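PDB 3B4Q: uncharacterized protein from Corynebacterium diphtheriae NCTC 13129, which is of unknown function, its small all-helical domain being related in sequence to the C-terminal region of resuscitation-promoting factor Rpf1. Local coordinates for residues 11-16 / 75-80; 67-72 / 82-87. One frame throughout, in Å; residues are numbered along the deposited sequence.

From the N terminus the chain makes the short helix 10-13, runs through helices 19-35 and 39-56, then helix 64-72, and ends in helices 77-83 and 85-91. Contact 1 (11-16 with 75-80) closes a long loop of 58 residues, bringing the first helix against the start of helix 77-83. Contact 2 (67-72 with 82-87) closes a short one, bringing the junction of the last two helices against helix 64-72. The two cross along the chain, and both use helix 77-83. About 11 Å separates their centres, and F80 bridges them, its CE1 packing 3.6 Å from CA of Y70.

Contact 1: residues 11-16 / 75-80; sequences RDVVAN and TNFNGF
V13 and V14, next to each other in the chain, both put a methyl against the rim of the F77 ring. CG1 of V13 comes to 3.7 Å from CE2 of F77, and CG1 of V14 sits 3.7 Å from CZ of F77, so one edge of the phenyl is met by two methyls lying near its plane. V13 and F77 run alongside one another, each pointing toward the other's backbone, whereas the V14 side chain is set at about a right angle to that of F77 and meets the ring edge-on. The torsions explain this shared edge: in V13, CG1 stands opposite the backbone N (chi1 174°), while in V14 the same branch turns to lie beside its N (chi1 -62°). F77 and V14 are buried and join the core of the compact all-helical domain, while V13 lies at its margin. The ring of F77 also touches V25 of helix 19-35 and A43, V44 and L47 of helix 39-56, and V14 adds V21 and V25. The short helix 10-13 and its exit thus close over the beginning of helix 77-83. Towards solvent, the amide of N78 swings in from the side: its ND2 lies 3.7 Å from CG1 of V13, a van der Waals touch without a hydrogen bond. N76, just before F77, holds the N-cap position of helix 77-83. Its OD1 accepts from N of G79 at 3.0 Å, with an N-H...O angle of 158°, though the donor sits well above the amide's carbonyl plane. The amide N of F77 itself is taken by E40 OE2. On the other side of the contact, the carbonyl O of V14 accepts from NE2 of Q22, tying the exit of the first helix to helix 19-35.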
loop_
_atom_site.group_PDB
_atom_site.type_symbol
_atom_site.label_atom_id
_atom_site.label_comp_id
_atom_site.label_asym_id
_atom_site.label_seq_id
_atom_site.Cartn_x
_atom_site.Cartn_y
_atom_site.Cartn_z
ATOM N N ARG A 11 -8.044 -0.637 -3.484
ATOM C CA ARG A 11 -8.330 -2.038 -3.833
ATOM C C ARG A 11 -8.307 -2.288 -5.336
ATOM O O ARG A 11 -7.855 -3.352 -5.774
ATOM C CB ARG A 11 -9.629 -2.515 -3.202
ATOM C CG ARG A 11 -9.523 -2.576 -1.719
ATOM C CD ARG A 11 -10.864 -2.874 -1.057
ATOM N NE ARG A 11 -11.096 -4.304 -0.909
ATOM C CZ ARG A 11 -12.194 -4.829 -0.367
ATOM N NH1 ARG A 11 -12.331 -6.154 -0.271
ATOM N NH2 ARG A 11 -13.154 -4.031 0.092
ATOM N N ASP A 12 -8.748 -1.312 -6.124
ATOM C CA ASP A 12 -8.710 -1.454 -7.602
ATOM C C ASP A 12 -7.273 -1.376 -8.094
ATOM O O ASP A 12 -6.876 -2.117 -9.004
ATOM C CB ASP A 12 -9.548 -0.356 -8.265
ATOM C CG ASP A 12 -10.986 -0.372 -7.790
ATOM O OD1 ASP A 12 -11.621 -1.458 -7.819
ATOM O OD2 ASP A 12 -11.497 0.703 -7.396
ATOM N N VAL A 13 -6.510 -0.434 -7.532
ATOM C CA VAL A 13 -5.098 -0.296 -7.903
ATOM C C VAL A 13 -4.304 -1.597 -7.701
ATOM O O VAL A 13 -3.400 -1.912 -8.514
ATOM C CB VAL A 13 -4.448 0.895 -7.152
ATOM C CG1 VAL A 13 -2.912 0.962 -7.431
ATOM C CG2 VAL A 13 -5.173 2.200 -7.530
ATOM N N VAL A 14 -4.603 -2.339 -6.635
ATOM C CA VAL A 14 -3.847 -3.583 -6.399
ATOM C C VAL A 14 -4.593 -4.846 -6.806
ATOM O O VAL A 14 -4.295 -5.933 -6.295
ATOM C CB VAL A 14 -3.377 -3.696 -4.925
ATOM C CG1 VAL A 14 -2.417 -2.524 -4.558
ATOM C CG2 VAL A 14 -4.577 -3.786 -3.975
ATOM N N ALA A 15 -5.531 -4.697 -7.756
ATOM C CA ALA A 15 -6.316 -5.832 -8.284
ATOM C C ALA A 15 -5.446 -7.005 -8.726
ATOM O O ALA A 15 -5.873 -8.177 -8.632
ATOM C CB ALA A 15 -7.211 -5.373 -9.439
ATOM N N ASN A 16 -4.235 -6.691 -9.217
ATOM C CA ASN A 16 -3.324 -7.732 -9.755
ATOM C C ASN A 16 -2.095 -8.020 -8.885
ATOM O O ASN A 16 -1.133 -8.684 -9.318
ATOM C CB ASN A 16 -2.926 -7.338 -11.181
ATOM C CG ASN A 16 -4.136 -7.065 -12.062
ATOM O OD1 ASN A 16 -4.213 -6.019 -12.738
ATOM N ND2 ASN A 16 -5.119 -7.952 -12.005
ATOM N N THR A 75 0.367 10.297 0.603
ATOM C CA THR A 75 -1.087 10.492 0.444
ATOM C C THR A 75 -1.550 10.030 -0.920
ATOM O O THR A 75 -2.725 10.167 -1.283
ATOM C CB THR A 75 -1.528 11.985 0.652
ATOM O OG1 THR A 75 -1.114 12.753 -0.479
ATOM C CG2 THR A 75 -0.919 12.569 1.888
ATOM N N ASN A 76 -0.619 9.466 -1.689
ATOM C CA ASN A 76 -0.884 9.153 -3.068
ATOM C C ASN A 76 -0.731 7.640 -3.275
ATOM O O ASN A 76 0.385 7.137 -3.499
ATOM C CB ASN A 76 0.096 9.946 -3.963
ATOM C CG ASN A 76 -0.015 9.597 -5.433
ATOM O OD1 ASN A 76 -0.883 8.804 -5.885
ATOM N ND2 ASN A 76 0.911 10.192 -6.220
ATOM N N PHE A 77 -1.853 6.921 -3.152
ATOM C CA PHE A 77 -1.763 5.452 -3.170
ATOM C C PHE A 77 -1.207 4.902 -4.495
ATOM O O PHE A 77 -0.287 4.059 -4.515
ATOM C CB PHE A 77 -3.044 4.718 -2.772
ATOM C CG PHE A 77 -2.812 3.247 -2.670
ATOM C CD1 PHE A 77 -2.207 2.701 -1.520
ATOM C CD2 PHE A 77 -3.045 2.419 -3.766
ATOM C CE1 PHE A 77 -1.932 1.360 -1.455
ATOM C CE2 PHE A 77 -2.761 1.059 -3.713
ATOM C CZ PHE A 77 -2.200 0.529 -2.551
ATOM N N ASN A 78 -1.779 5.354 -5.602
ATOM C CA ASN A 78 -1.318 4.845 -6.904
ATOM C C ASN A 78 0.171 5.142 -7.064
ATOM O O ASN A 78 0.929 4.277 -7.504
ATOM C CB ASN A 78 -2.107 5.508 -8.051
ATOM C CG ASN A 78 -1.674 4.991 -9.386
ATOM O OD1 ASN A 78 -0.903 5.651 -10.111
ATOM N ND2 ASN A 78 -2.059 3.781 -9.687
ATOM N N GLY A 79 0.603 6.345 -6.666
ATOM C CA GLY A 79 2.015 6.702 -6.816
ATOM C C GLY A 79 2.899 5.815 -5.960
ATOM O O GLY A 79 3.976 5.354 -6.399
ATOM N N PHE A 80 2.450 5.555 -4.731
ATOM C CA PHE A 80 3.240 4.722 -3.812
ATOM C C PHE A 80 3.365 3.294 -4.330
ATOM O O PHE A 80 4.455 2.708 -4.338
ATOM C CB PHE A 80 2.564 4.716 -2.438
ATOM C CG PHE A 80 3.204 3.763 -1.452
ATOM C CD1 PHE A 80 4.428 4.053 -0.871
ATOM C CD2 PHE A 80 2.579 2.540 -1.136
ATOM C CE1 PHE A 80 5.035 3.172 0.026
ATOM C CE2 PHE A 80 3.187 1.658 -0.235
ATOM C CZ PHE A 80 4.426 1.990 0.352
#

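Contact 2: residues 67-72 / 82-87; sequences EAFYQA and MANRGA. With SO4 (sulfate ion), chain C.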
loop_
_atom_site.group_PDB
_atom_site.type_symbol
_atom_site.label_atom_id
_atom_site.label_comp_id
_atom_site.label_asym_id
_atom_site.label_seq_id
_atom_site.Cartn_x
_atom_site.Cartn_y
_atom_site.Cartn_z
ATOM N N GLU A 67 11.645 3.147 1.901
ATOM C CA GLU A 67 11.360 4.233 2.829
ATOM C C GLU A 67 11.213 5.556 2.090
ATOM O O GLU A 67 10.332 6.357 2.393
ATOM C CB GLU A 67 12.464 4.336 3.913
ATOM C CG GLU A 67 12.431 5.632 4.725
ATOM C CD GLU A 67 11.316 5.668 5.751
ATOM O OE1 GLU A 67 10.731 4.596 6.023
ATOM O OE2 GLU A 67 11.020 6.770 6.298
ATOM N N ALA A 68 12.085 5.786 1.117
ATOM C CA ALA A 68 12.053 7.062 0.402
ATOM C C ALA A 68 10.779 7.188 -0.405
ATOM O O ALA A 68 10.130 8.234 -0.393
ATOM C CB ALA A 68 13.251 7.200 -0.503
ATOM N N PHE A 69 10.410 6.102 -1.088
ATOM C CA PHE A 69 9.148 6.138 -1.849
ATOM C C PHE A 69 7.874 6.268 -0.973
ATOM O O PHE A 69 6.864 6.844 -1.381
ATOM C CB PHE A 69 9.066 4.978 -2.803
ATOM C CG PHE A 69 9.922 5.153 -4.044
ATOM C CD1 PHE A 69 9.919 6.363 -4.756
ATOM C CD2 PHE A 69 10.722 4.111 -4.509
ATOM C CE1 PHE A 69 10.702 6.531 -5.931
ATOM C CE2 PHE A 69 11.498 4.265 -5.659
ATOM C CZ PHE A 69 11.497 5.484 -6.367
ATOM N N TYR A 70 7.938 5.741 0.241
ATOM C CA TYR A 70 6.880 5.977 1.216
ATOM C C TYR A 70 6.797 7.472 1.520
ATOM O O TYR A 70 5.733 8.070 1.441
ATOM C CB TYR A 70 7.164 5.160 2.479
ATOM C CG TYR A 70 6.247 5.431 3.652
ATOM C CD1 TYR A 70 4.887 5.117 3.603
ATOM C CD2 TYR A 70 6.760 5.953 4.842
ATOM C CE1 TYR A 70 4.061 5.367 4.706
ATOM C CE2 TYR A 70 5.957 6.166 5.937
ATOM C CZ TYR A 70 4.611 5.886 5.871
ATOM O OH TYR A 70 3.784 6.106 6.962
ATOM N N GLN A 71 7.934 8.078 1.855
ATOM C CA GLN A 71 7.900 9.504 2.236
ATOM C C GLN A 71 7.521 10.397 1.049
ATOM O O GLN A 71 6.921 11.470 1.220
ATOM C CB GLN A 71 9.223 9.953 2.859
ATOM C CG GLN A 71 9.558 9.180 4.140
ATOM C CD GLN A 71 8.614 9.443 5.331
ATOM O OE1 GLN A 71 7.753 10.335 5.296
ATOM N NE2 GLN A 71 8.787 8.656 6.398
ATOM N N ALA A 72 7.860 9.948 -0.150
ATOM C CA ALA A 72 7.527 10.727 -1.332
ATOM C C ALA A 72 6.079 10.560 -1.778
ATOM O O ALA A 72 5.638 11.252 -2.678
ATOM C CB ALA A 72 8.484 10.413 -2.467
HETATM N N MSE A 82 2.936 2.186 -7.438
HETATM C CA MSE A 82 3.699 2.100 -8.688
HETATM C C MSE A 82 5.210 2.248 -8.420
HETATM O O MSE A 82 6.038 1.502 -8.998
HETATM C CB MSE A 82 3.172 3.086 -9.752
HETATM C CG MSE A 82 1.734 2.764 -10.204
HETATM SE SE MSE A 82 1.524 0.946 -10.953
HETATM C CE MSE A 82 2.414 1.224 -12.661
ATOM N N ALA A 83 5.561 3.145 -7.509
ATOM C CA ALA A 83 6.963 3.370 -7.204
ATOM C C ALA A 83 7.591 2.105 -6.592
ATOM O O ALA A 83 8.787 1.771 -6.845
ATOM C CB ALA A 83 7.063 4.519 -6.233
ATOM N N ASN A 84 6.821 1.404 -5.766
ATOM C CA ASN A 84 7.376 0.230 -5.038
ATOM C C ASN A 84 6.954 -1.105 -5.650
ATOM O O ASN A 84 7.132 -2.171 -5.037
ATOM C CB ASN A 84 6.992 0.299 -3.569
ATOM C CG ASN A 84 7.795 1.359 -2.801
ATOM O OD1 ASN A 84 7.211 2.215 -2.107
ATOM N ND2 ASN A 84 9.105 1.360 -2.985
ATOM N N ARG A 85 6.419 -1.052 -6.874
ATOM C CA ARG A 85 5.849 -2.259 -7.464
ATOM C C ARG A 85 6.908 -3.326 -7.697
ATOM O O ARG A 85 6.654 -4.521 -7.472
ATOM C CB ARG A 85 5.075 -1.967 -8.754
ATOM C CG ARG A 85 4.146 -3.107 -9.126
ATOM C CD ARG A 85 3.193 -2.698 -10.231
ATOM N NE ARG A 85 3.888 -2.269 -11.440
ATOM C CZ ARG A 85 4.329 -3.095 -12.389
ATOM N NH1 ARG A 85 4.144 -4.401 -12.297
ATOM N NH2 ARG A 85 4.942 -2.588 -13.458
ATOM N N GLY A 86 8.092 -2.905 -8.148
ATOM C CA GLY A 86 9.157 -3.895 -8.373
ATOM C C GLY A 86 9.577 -4.520 -7.030
ATOM O O GLY A 86 9.834 -5.737 -6.935
ATOM N N ALA A 87 9.709 -3.683 -5.997
ATOM C CA ALA A 87 10.023 -4.186 -4.650
ATOM C C ALA A 87 8.984 -5.206 -4.172
ATOM O O ALA A 87 9.294 -6.255 -3.636
ATOM C CB ALA A 87 10.075 -3.033 -3.688
HETATM S S SO4 C . 7.100 -5.610 -14.848
HETATM O O1 SO4 C . 7.938 -4.429 -15.013
HETATM O O2 SO4 C . 7.790 -6.725 -14.215
HETATM O O3 SO4 C . 6.787 -6.032 -16.218
HETATM O O4 SO4 C . 5.851 -5.288 -14.172
#
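The CB of A83 sits over one face of the F69 ring, 3.9 Å from the ring centroid and 21° off the normal, a CH-pi contact displaced toward the rim carrying CG and CD1. N84, the next residue, takes the ring from another direction: its ND2 lies near the ring plane at the edge, 3.5 Å from CD2 of F69. The amide and phenyl planes are steeply inclined, 72° apart, so the amide does not stack on the ring. Its OD1 comes within 3.4 Å of CB of F69. F69 therefore has a methyl on a face and an amide at its edge, both from consecutive residues where helix 77-83 gives way to helix 85-91. In F69 (chi1 -76°) and likewise in N84, CG lies beside the backbone N, which brings the ring and the amide together between the two backbones. No hydrogen bond links the segments; apolar packing and the CH-pi contact join them, with I66 also packing on N84 and A87. Elsewhere on helix 64-72, NE2 of Q71 donates to OE2 of E67, 2.9 Å away and nearly straight, one turn back along the helix. Y70 leads elsewhere, its ring stacked on Y48 and its OH hydrogen-bonded to OD1 of D45 of helix 39-56. On the far side of the second segment, R85 grips one oxygen of a sulfate, probably from the crystallisation liquor: NH1 and NH2 both donate to O4, NH1 at 2.7 Å, with O4 in the guanidinium plane. Seen as a whole, after a short connection, helix 77-83 brings its C-terminal end and the break at N84 against helix 64-72, helix-on-helix packing within an all-alpha domain.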